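Local coordinates for saframycin Mx1 synthetase B (Legionella pneumophila subsp. pneumophila, PDB 3KXW), which belongs to the ANL superfamily of AMP-binding enzymes, is also named fatty acid AMP ligase, and holds 5'-O-[(S)-(dodecanoyloxy)(hydroxy)phosphoryl]adenosine in its pocket, at residues R20-N34 with I231-S244. Numbering follows the deposited sequence.
Sequences RALHSPNKKSCTFLN and IYGGIQAIMMSPFS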
ATOM      1  N   ARG A  20     -20.318  15.477 -11.226  1.00 14.92           N
ATOM      2  CA  ARG A  20     -19.384  15.403 -12.341  1.00 14.76           C
ATOM      3  C   ARG A  20     -20.003  14.748 -13.574  1.00 15.78           C
ATOM      4  O   ARG A  20     -19.724  15.165 -14.693  1.00 16.14           O
ATOM      5  CB  ARG A  20     -18.108  14.679 -11.939  1.00 14.80           C
ATOM      6  CG  ARG A  20     -17.242  15.538 -11.018  1.00 16.14           C
ATOM      7  CD  ARG A  20     -15.794  15.088 -10.959  1.00 15.20           C
ATOM      8  NE  ARG A  20     -15.021  15.932 -10.054  1.00 14.67           N
ATOM      9  CZ  ARG A  20     -14.537  17.138 -10.332  1.00 18.49           C
ATOM     10  NH1 ARG A  20     -14.728  17.714 -11.523  1.00 18.72           N
ATOM     11  NH2 ARG A  20     -13.852  17.783  -9.399  1.00 18.17           N
ATOM     12  N   ALA A  21     -20.790  13.699 -13.361  1.00 14.61           N
ATOM     13  CA  ALA A  21     -21.464  13.027 -14.481  1.00 16.81           C
ATOM     14  C   ALA A  21     -22.500  13.916 -15.202  1.00 15.92           C
ATOM     15  O   ALA A  21     -22.831  13.669 -16.371  1.00 14.41           O
ATOM     16  CB  ALA A  21     -22.083  11.718 -14.029  1.00 15.04           C
ATOM     17  N   LEU A  22     -22.998  14.939 -14.509  1.00 15.13           N
ATOM     18  CA  LEU A  22     -23.887  15.926 -15.146  1.00 17.14           C
ATOM     19  C   LEU A  22     -23.129  17.038 -15.852  1.00 17.19           C
ATOM     20  O   LEU A  22     -23.540  17.478 -16.926  1.00 17.56           O
ATOM     21  CB  LEU A  22     -24.828  16.558 -14.125  1.00 15.81           C
ATOM     22  CG  LEU A  22     -25.722  15.629 -13.338  1.00 16.60           C
ATOM     23  CD1 LEU A  22     -26.648  16.455 -12.488  1.00 18.61           C
ATOM     24  CD2 LEU A  22     -26.510  14.706 -14.292  1.00 18.78           C
ATOM     25  N   HIS A  23     -22.048  17.520 -15.237  1.00 15.57           N
ATOM     26  CA  HIS A  23     -21.268  18.616 -15.802  1.00 17.87           C
ATOM     27  C   HIS A  23     -20.406  18.134 -16.962  1.00 18.37           C
ATOM     28  O   HIS A  23     -20.174  18.870 -17.926  1.00 17.04           O
ATOM     29  CB  HIS A  23     -20.315  19.231 -14.766  1.00 19.72           C
ATOM     30  CG  HIS A  23     -20.959  20.186 -13.810  1.00 22.81           C
ATOM     31  ND1 HIS A  23     -22.096  19.880 -13.092  1.00 24.40           N
ATOM     32  CD2 HIS A  23     -20.580  21.420 -13.399  1.00 23.85           C
ATOM     33  CE1 HIS A  23     -22.411  20.897 -12.308  1.00 21.99           C
ATOM     34  NE2 HIS A  23     -21.507  21.844 -12.476  1.00 26.55           N
ATOM     35  N   SER A  24     -19.893  16.914 -16.850  1.00 16.97           N
ATOM     36  CA  SER A  24     -18.943  16.424 -17.853  1.00 16.20           C
ATOM     37  C   SER A  24     -19.086  14.920 -18.063  1.00 17.95           C
ATOM     38  O   SER A  24     -18.185  14.149 -17.741  1.00 16.18           O
ATOM     39  CB  SER A  24     -17.512  16.780 -17.446  1.00 19.80           C
ATOM     40  OG  SER A  24     -17.148  16.119 -16.246  1.00 17.60           O
ATOM     41  N   PRO A  25     -20.225  14.503 -18.623  1.00 16.46           N
ATOM     42  CA  PRO A  25     -20.559  13.085 -18.782  1.00 17.40           C
ATOM     43  C   PRO A  25     -19.489  12.351 -19.559  1.00 16.66           C
ATOM     44  O   PRO A  25     -19.201  11.206 -19.219  1.00 15.43           O
ATOM     45  CB  PRO A  25     -21.844  13.095 -19.624  1.00 17.98           C
ATOM     46  CG  PRO A  25     -22.143  14.546 -19.944  1.00 17.00           C
ATOM     47  CD  PRO A  25     -21.281  15.411 -19.106  1.00 17.60           C
ATOM     48  N   ASN A  26     -18.922  12.974 -20.592  1.00 16.73           N
ATOM     49  CA  ASN A  26     -17.957  12.267 -21.448  1.00 18.67           C
ATOM     50  C   ASN A  26     -16.490  12.411 -21.058  1.00 17.07           C
ATOM     51  O   ASN A  26     -15.618  11.902 -21.760  1.00 17.50           O
ATOM     52  CB  ASN A  26     -18.132  12.644 -22.925  1.00 20.15           C
ATOM     53  CG  ASN A  26     -19.465  12.166 -23.503  1.00 23.93           C
ATOM     54  OD1 ASN A  26     -20.061  11.191 -23.034  1.00 23.82           O
ATOM     55  ND2 ASN A  26     -19.938  12.866 -24.537  1.00 28.04           N
ATOM     56  N   LYS A  27     -16.222  13.099 -19.957  1.00 15.52           N
ATOM     57  CA  LYS A  27     -14.858  13.219 -19.449  1.00 16.39           C
ATOM     58  C   LYS A  27     -14.351  11.839 -19.017  1.00 16.03           C
ATOM     59  O   LYS A  27     -14.997  11.139 -18.235  1.00 14.84           O
ATOM     60  CB  LYS A  27     -14.779  14.210 -18.281  1.00 16.63           C
ATOM     61  CG  LYS A  27     -13.354  14.526 -17.786  1.00 16.77           C
ATOM     62  CD  LYS A  27     -13.341  15.444 -16.552  1.00 18.93           C
ATOM     63  CE  LYS A  27     -13.584  16.892 -16.928  1.00 24.13           C
ATOM     64  NZ  LYS A  27     -13.650  17.833 -15.749  1.00 28.36           N
ATOM     65  N   LYS A  28     -13.195  11.455 -19.536  1.00 16.95           N
ATOM     66  CA  LYS A  28     -12.562  10.195 -19.151  1.00 18.43           C
ATOM     67  C   LYS A  28     -12.227  10.214 -17.672  1.00 15.99           C
ATOM     68  O   LYS A  28     -11.650  11.165 -17.177  1.00 16.53           O
ATOM     69  CB  LYS A  28     -11.243   9.991 -19.906  1.00 17.86           C
ATOM     70  CG  LYS A  28     -11.351  10.014 -21.408  1.00 23.42           C
ATOM     71  CD  LYS A  28      -9.961   9.819 -22.064  1.00 26.08           C
ATOM     72  CE  LYS A  28     -10.062   9.788 -23.578  1.00 34.68           C
ATOM     73  NZ  LYS A  28     -11.153   8.851 -23.987  1.00 39.60           N
ATOM     74  N   SER A  29     -12.554   9.144 -16.967  1.00 15.44           N
ATOM     75  CA  SER A  29     -12.182   9.059 -15.564  1.00 14.74           C
ATOM     76  C   SER A  29     -11.105   8.000 -15.320  1.00 15.33           C
ATOM     77  O   SER A  29      -9.979   8.319 -14.935  1.00 16.14           O
ATOM     78  CB  SER A  29     -13.433   8.757 -14.721  1.00 14.54           C
ATOM     79  OG  SER A  29     -13.093   8.545 -13.375  1.00 15.57           O
ATOM     80  N   CYS A  30     -11.447   6.742 -15.561  1.00 15.77           N
ATOM     81  CA  CYS A  30     -10.564   5.637 -15.202  1.00 16.46           C
ATOM     82  C   CYS A  30     -10.208   4.806 -16.415  1.00 16.59           C
ATOM     83  O   CYS A  30     -11.082   4.440 -17.204  1.00 17.09           O
ATOM     84  CB  CYS A  30     -11.249   4.731 -14.166  1.00 16.02           C
ATOM     85  SG  CYS A  30     -11.382   5.496 -12.523  1.00 17.18           S
ATOM     86  N   THR A  31      -8.925   4.505 -16.552  1.00 14.70           N
ATOM     87  CA  THR A  31      -8.446   3.635 -17.607  1.00 14.68           C
ATOM     88  C   THR A  31      -7.649   2.505 -16.972  1.00 15.37           C
ATOM     89  O   THR A  31      -6.733   2.749 -16.167  1.00 13.91           O
ATOM     90  CB  THR A  31      -7.531   4.382 -18.616  1.00 17.26           C
ATOM     91  OG1 THR A  31      -8.278   5.397 -19.316  1.00 17.90           O
ATOM     92  CG2 THR A  31      -6.915   3.399 -19.643  1.00 15.81           C
ATOM     93  N   PHE A  32      -7.980   1.278 -17.348  1.00 14.24           N
ATOM     94  CA  PHE A  32      -7.220   0.115 -16.870  1.00 14.53           C
ATOM     95  C   PHE A  32      -6.543  -0.613 -18.049  1.00 16.83           C
ATOM     96  O   PHE A  32      -7.155  -0.815 -19.103  1.00 19.35           O
ATOM     97  CB  PHE A  32      -8.116  -0.820 -16.043  1.00 16.52           C
ATOM     98  CG  PHE A  32      -7.350  -1.821 -15.243  1.00 15.53           C
ATOM     99  CD1 PHE A  32      -6.813  -1.472 -14.009  1.00 16.72           C
ATOM    100  CD2 PHE A  32      -7.126  -3.098 -15.740  1.00 16.60           C
ATOM    101  CE1 PHE A  32      -6.081  -2.389 -13.273  1.00 15.76           C
ATOM    102  CE2 PHE A  32      -6.394  -4.021 -15.016  1.00 17.24           C
ATOM    103  CZ  PHE A  32      -5.873  -3.665 -13.778  1.00 16.20           C
ATOM    104  N   LEU A  33      -5.288  -0.998 -17.852  1.00 15.91           N
ATOM    105  CA  LEU A  33      -4.461  -1.534 -18.910  1.00 18.29           C
ATOM    106  C   LEU A  33      -4.097  -2.949 -18.540  1.00 21.55           C
ATOM    107  O   LEU A  33      -3.719  -3.208 -17.400  1.00 19.34           O
ATOM    108  CB  LEU A  33      -3.182  -0.703 -19.068  1.00 19.94           C
ATOM    109  CG  LEU A  33      -3.304   0.810 -19.256  1.00 20.71           C
ATOM    110  CD1 LEU A  33      -1.929   1.475 -19.275  1.00 17.72           C
ATOM    111  CD2 LEU A  33      -4.074   1.156 -20.521  1.00 21.07           C
ATOM    112  N   ASN A  34      -4.262  -3.871 -19.485  1.00 23.20           N
ATOM    113  CA  ASN A  34      -3.713  -5.209 -19.325  1.00 28.43           C
ATOM    114  C   ASN A  34      -2.949  -5.549 -20.590  1.00 28.72           C
ATOM    115  O   ASN A  34      -3.552  -5.718 -21.639  1.00 31.03           O
ATOM    116  CB  ASN A  34      -4.815  -6.241 -19.081  1.00 30.89           C
ATOM    117  CG  ASN A  34      -4.256  -7.587 -18.629  1.00 32.42           C
ATOM    118  OD1 ASN A  34      -3.072  -7.705 -18.306  1.00 34.23           O
ATOM    119  ND2 ASN A  34      -5.107  -8.598 -18.588  1.00 37.96           N
ATOM    120  N   ILE A 231     -10.957  10.505  -9.081  1.00 11.83           N
ATOM    121  CA  ILE A 231     -12.404  10.547  -9.297  1.00 13.27           C
ATOM    122  C   ILE A 231     -13.024  11.810  -8.665  1.00 13.65           C
ATOM    123  O   ILE A 231     -13.779  12.545  -9.313  1.00 14.45           O
ATOM    124  CB  ILE A 231     -13.075   9.236  -8.791  1.00 14.91           C
ATOM    125  CG1 ILE A 231     -12.646   8.081  -9.704  1.00 13.88           C
ATOM    126  CG2 ILE A 231     -14.615   9.365  -8.789  1.00 14.41           C
ATOM    127  CD1 ILE A 231     -13.117   6.698  -9.251  1.00 15.23           C
ATOM    128  N   TYR A 232     -12.678  12.065  -7.407  1.00 13.07           N
ATOM    129  CA  TYR A 232     -13.079  13.280  -6.699  1.00 12.88           C
ATOM    130  C   TYR A 232     -12.657  14.573  -7.415  1.00 14.60           C
ATOM    131  O   TYR A 232     -13.418  15.547  -7.492  1.00 14.17           O
ATOM    132  CB  TYR A 232     -12.457  13.223  -5.303  1.00 14.02           C
ATOM    133  CG  TYR A 232     -12.512  14.509  -4.500  1.00 15.00           C
ATOM    134  CD1 TYR A 232     -13.684  14.895  -3.862  1.00 15.13           C
ATOM    135  CD2 TYR A 232     -11.392  15.312  -4.354  1.00 17.24           C
ATOM    136  CE1 TYR A 232     -13.732  16.052  -3.100  1.00 17.32           C
ATOM    137  CE2 TYR A 232     -11.428  16.467  -3.590  1.00 17.79           C
ATOM    138  CZ  TYR A 232     -12.597  16.824  -2.971  1.00 19.61           C
ATOM    139  OH  TYR A 232     -12.641  17.963  -2.222  1.00 22.99           O
ATOM    140  N   GLY A 233     -11.430  14.610  -7.919  1.00 13.13           N
ATOM    141  CA  GLY A 233     -10.884  15.842  -8.474  1.00 15.66           C
ATOM    142  C   GLY A 233     -11.063  16.060  -9.980  1.00 16.08           C
ATOM    143  O   GLY A 233     -10.583  17.055 -10.520  1.00 16.22           O
ATOM    144  N   GLY A 234     -11.731  15.142 -10.671  1.00 14.26           N
ATOM    145  CA  GLY A 234     -11.966  15.317 -12.102  1.00 16.34           C
ATOM    146  C   GLY A 234     -10.768  14.992 -12.987  1.00 17.00           C
ATOM    147  O   GLY A 234     -10.624  15.519 -14.097  1.00 17.15           O
ATOM    148  N   ILE A 235      -9.910  14.108 -12.490  1.00 15.27           N
ATOM    149  CA  ILE A 235      -8.591  13.869 -13.069  1.00 15.56           C
ATOM    150  C   ILE A 235      -8.472  12.444 -13.536  1.00 15.09           C
ATOM    151  O   ILE A 235      -8.949  11.527 -12.856  1.00 14.10           O
ATOM    152  CB  ILE A 235      -7.498  14.024 -11.982  1.00 16.57           C
ATOM    153  CG1 ILE A 235      -7.406  15.470 -11.506  1.00 20.87           C
ATOM    154  CG2 ILE A 235      -6.124  13.510 -12.486  1.00 18.39           C
ATOM    155  CD1 ILE A 235      -7.331  16.453 -12.593  1.00 20.08           C
ATOM    156  N   GLN A 236      -7.803  12.222 -14.659  1.00 14.20           N
ATOM    157  CA  GLN A 236      -7.671  10.846 -15.161  1.00 15.24           C
ATOM    158  C   GLN A 236      -6.824   9.955 -14.246  1.00 15.87           C
ATOM    159  O   GLN A 236      -5.770  10.380 -13.755  1.00 14.21           O
ATOM    160  CB  GLN A 236      -7.061  10.828 -16.556  1.00 15.98           C
ATOM    161  CG  GLN A 236      -7.999  11.232 -17.682  1.00 15.99           C
ATOM    162  CD  GLN A 236      -7.410  10.883 -19.029  1.00 20.86           C
ATOM    163  OE1 GLN A 236      -6.857  11.740 -19.729  1.00 21.57           O
ATOM    164  NE2 GLN A 236      -7.526   9.622 -19.399  1.00 17.44           N
ATOM    165  N   ALA A 237      -7.292   8.725 -14.022  1.00 14.55           N
ATOM    166  CA  ALA A 237      -6.507   7.700 -13.341  1.00 14.71           C
ATOM    167  C   ALA A 237      -6.191   6.628 -14.379  1.00 15.03           C
ATOM    168  O   ALA A 237      -7.108   6.069 -14.998  1.00 18.24           O
ATOM    169  CB  ALA A 237      -7.310   7.099 -12.162  1.00 14.40           C
ATOM    170  N   ILE A 238      -4.910   6.366 -14.617  1.00 13.20           N
ATOM    171  CA  ILE A 238      -4.532   5.329 -15.576  1.00 13.96           C
ATOM    172  C   ILE A 238      -3.833   4.224 -14.818  1.00 14.25           C
ATOM    173  O   ILE A 238      -2.891   4.503 -14.075  1.00 15.33           O
ATOM    174  CB  ILE A 238      -3.528   5.865 -16.655  1.00 14.63           C
ATOM    175  CG1 ILE A 238      -4.022   7.185 -17.251  1.00 18.57           C
ATOM    176  CG2 ILE A 238      -3.252   4.776 -17.724  1.00 14.87           C
ATOM    177  CD1 ILE A 238      -5.176   7.069 -18.106  1.00 20.54           C
HETATM  178  N   MSE A 239      -4.281   2.979 -14.979  1.00 13.54           N
HETATM  179  CA  MSE A 239      -3.859   1.935 -14.048  1.00 15.33           C
HETATM  180  C   MSE A 239      -3.495   0.589 -14.688  1.00 14.51           C
HETATM  181  O   MSE A 239      -3.959   0.245 -15.765  1.00 15.85           O
HETATM  182  CB  MSE A 239      -4.959   1.694 -13.013  1.00 12.38           C
HETATM  183  CG  MSE A 239      -5.241   2.897 -12.122  1.00 18.21           C
HETATM  184 SE   MSE A 239      -7.035   2.672 -11.333  1.00 33.87          SE
HETATM  185  CE  MSE A 239      -8.095   3.045 -12.963  1.00 20.06           C
HETATM  186  N   MSE A 240      -2.667  -0.164 -13.982  1.00 14.29           N
HETATM  187  CA  MSE A 240      -2.487  -1.570 -14.275  1.00 14.36           C
HETATM  188  C   MSE A 240      -2.347  -2.307 -12.948  1.00 14.95           C
HETATM  189  O   MSE A 240      -2.300  -1.681 -11.872  1.00 14.55           O
HETATM  190  CB  MSE A 240      -1.244  -1.788 -15.135  1.00 15.02           C
HETATM  191  CG  MSE A 240       0.060  -1.504 -14.413  1.00 15.24           C
HETATM  192 SE   MSE A 240       1.594  -1.715 -15.627  1.00 27.92          SE
HETATM  193  CE  MSE A 240       2.998  -1.201 -14.375  1.00 15.84           C
ATOM    194  N   SER A 241      -2.261  -3.630 -13.011  1.00 14.55           N
ATOM    195  CA  SER A 241      -2.161  -4.425 -11.791  1.00 15.50           C
ATOM    196  C   SER A 241      -0.732  -4.509 -11.240  1.00 14.75           C
ATOM    197  O   SER A 241       0.237  -4.364 -11.975  1.00 15.71           O
ATOM    198  CB  SER A 241      -2.672  -5.838 -12.050  1.00 15.76           C
ATOM    199  OG  SER A 241      -1.781  -6.525 -12.913  1.00 16.49           O
ATOM    200  N   PRO A 242      -0.597  -4.785  -9.947  1.00 14.54           N
ATOM    201  CA  PRO A 242       0.755  -4.957  -9.410  1.00 15.20           C
ATOM    202  C   PRO A 242       1.452  -6.132 -10.073  1.00 16.90           C
ATOM    203  O   PRO A 242       2.671  -6.084 -10.256  1.00 15.88           O
ATOM    204  CB  PRO A 242       0.509  -5.247  -7.924  1.00 15.91           C
ATOM    205  CG  PRO A 242      -0.780  -4.588  -7.638  1.00 17.21           C
ATOM    206  CD  PRO A 242      -1.612  -4.820  -8.881  1.00 14.84           C
ATOM    207  N   PHE A 243       0.690  -7.168 -10.433  1.00 16.31           N
ATOM    208  CA  PHE A 243       1.272  -8.310 -11.152  1.00 18.02           C
ATOM    209  C   PHE A 243       1.997  -7.846 -12.426  1.00 18.38           C
ATOM    210  O   PHE A 243       3.112  -8.278 -12.720  1.00 19.31           O
ATOM    211  CB  PHE A 243       0.177  -9.339 -11.479  1.00 21.44           C
ATOM    212  CG  PHE A 243       0.648 -10.478 -12.347  1.00 23.21           C
ATOM    213  CD1 PHE A 243       1.263 -11.585 -11.790  1.00 27.50           C
ATOM    214  CD2 PHE A 243       0.485 -10.428 -13.721  1.00 22.68           C
ATOM    215  CE1 PHE A 243       1.708 -12.645 -12.598  1.00 26.07           C
ATOM    216  CE2 PHE A 243       0.919 -11.482 -14.528  1.00 24.68           C
ATOM    217  CZ  PHE A 243       1.533 -12.582 -13.962  1.00 26.45           C
ATOM    218  N   SER A 244       1.365  -6.950 -13.172  1.00 17.02           N
ATOM    219  CA  SER A 244       1.949  -6.414 -14.404  1.00 18.92           C
ATOM    220  C   SER A 244       3.252  -5.680 -14.120  1.00 17.93           C
ATOM    221  O   SER A 244       4.242  -5.826 -14.842  1.00 17.52           O
ATOM    222  CB  SER A 244       0.944  -5.487 -15.112  1.00 18.62           C
ATOM    223  OG  SER A 244      -0.096  -6.261 -15.682  1.00 21.51           O
TER
HETATM  224  O   HOH W   1     -10.089  13.651 -16.562  1.00 23.11           O
HETATM  225  O   HOH W   2     -11.608  10.686 -12.759  1.00 17.85           O
HETATM  226  O   HOH W   3      -8.756   7.582 -17.920  1.00 19.49           O
HETATM  227  O   HOH W   4      -7.133   6.995 -21.144  1.00 30.98           O
HETATM  228  O   HOH W   5      -2.737  -4.989 -15.562  1.00 18.46           O
HETATM  229  O   HOH W   6      -1.172  -9.259 -16.678  1.00 31.61           O
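R20, near the end of helix 13-23, reaches across to the last turn of helix 220-233. From CB the chain turns to CG, which lies anti to the carbonyl carbon (chi1 -73°), and then runs extended to NE. R20 CD passes 3.6 Å from I231 O. NE and NH2 of R20 both donate to Y232 O, each at 3.0 Å, a side-on grip in which the carbonyl oxygen sits at the edge of the guanidinium, in its plane. Both bonds are bent; NE stands well above the carbonyl plane, NH2 nearer to it. G233 C and G234 N lie over one face of the guanidinium, offset toward its rim, while NH1 comes closest to G234 CA. G234 has positive phi and closes the helix with a Schellman motif.

Beyond this turn, strands 28-34 and 236-239 run parallel, their axes 12° apart. S29 O and T31 O accept from A237 N and M239 N, and T31 N and L33 N donate to A237 O and M239 O. On one face C30 CB touches the methyl CE of the selenomethionine M239, folded back by a bend at chi3 (-73°), and the F32 ring crosses the M239 side chain at about a right angle, with M240 CA in an off-centre CH-pi contact. On the opposite face I238 CD1 rests 3.6 Å from T31 CB. Water 3 joins T31 OG1 to Q236 NE2; the same hydroxyl is also hydrogen-bonded to T40 OG1. S241 is the N-cap of helix 242-247, its OG accepting from S244 N at 3.2 Å. With 37-42 antiparallel to 28-34 and 210-213 beside 236-239, the pair forms the centre of a mixed four-stranded sheet in the AMP-binding region, and S29 and C30 make a classic beta bulge opposite M41.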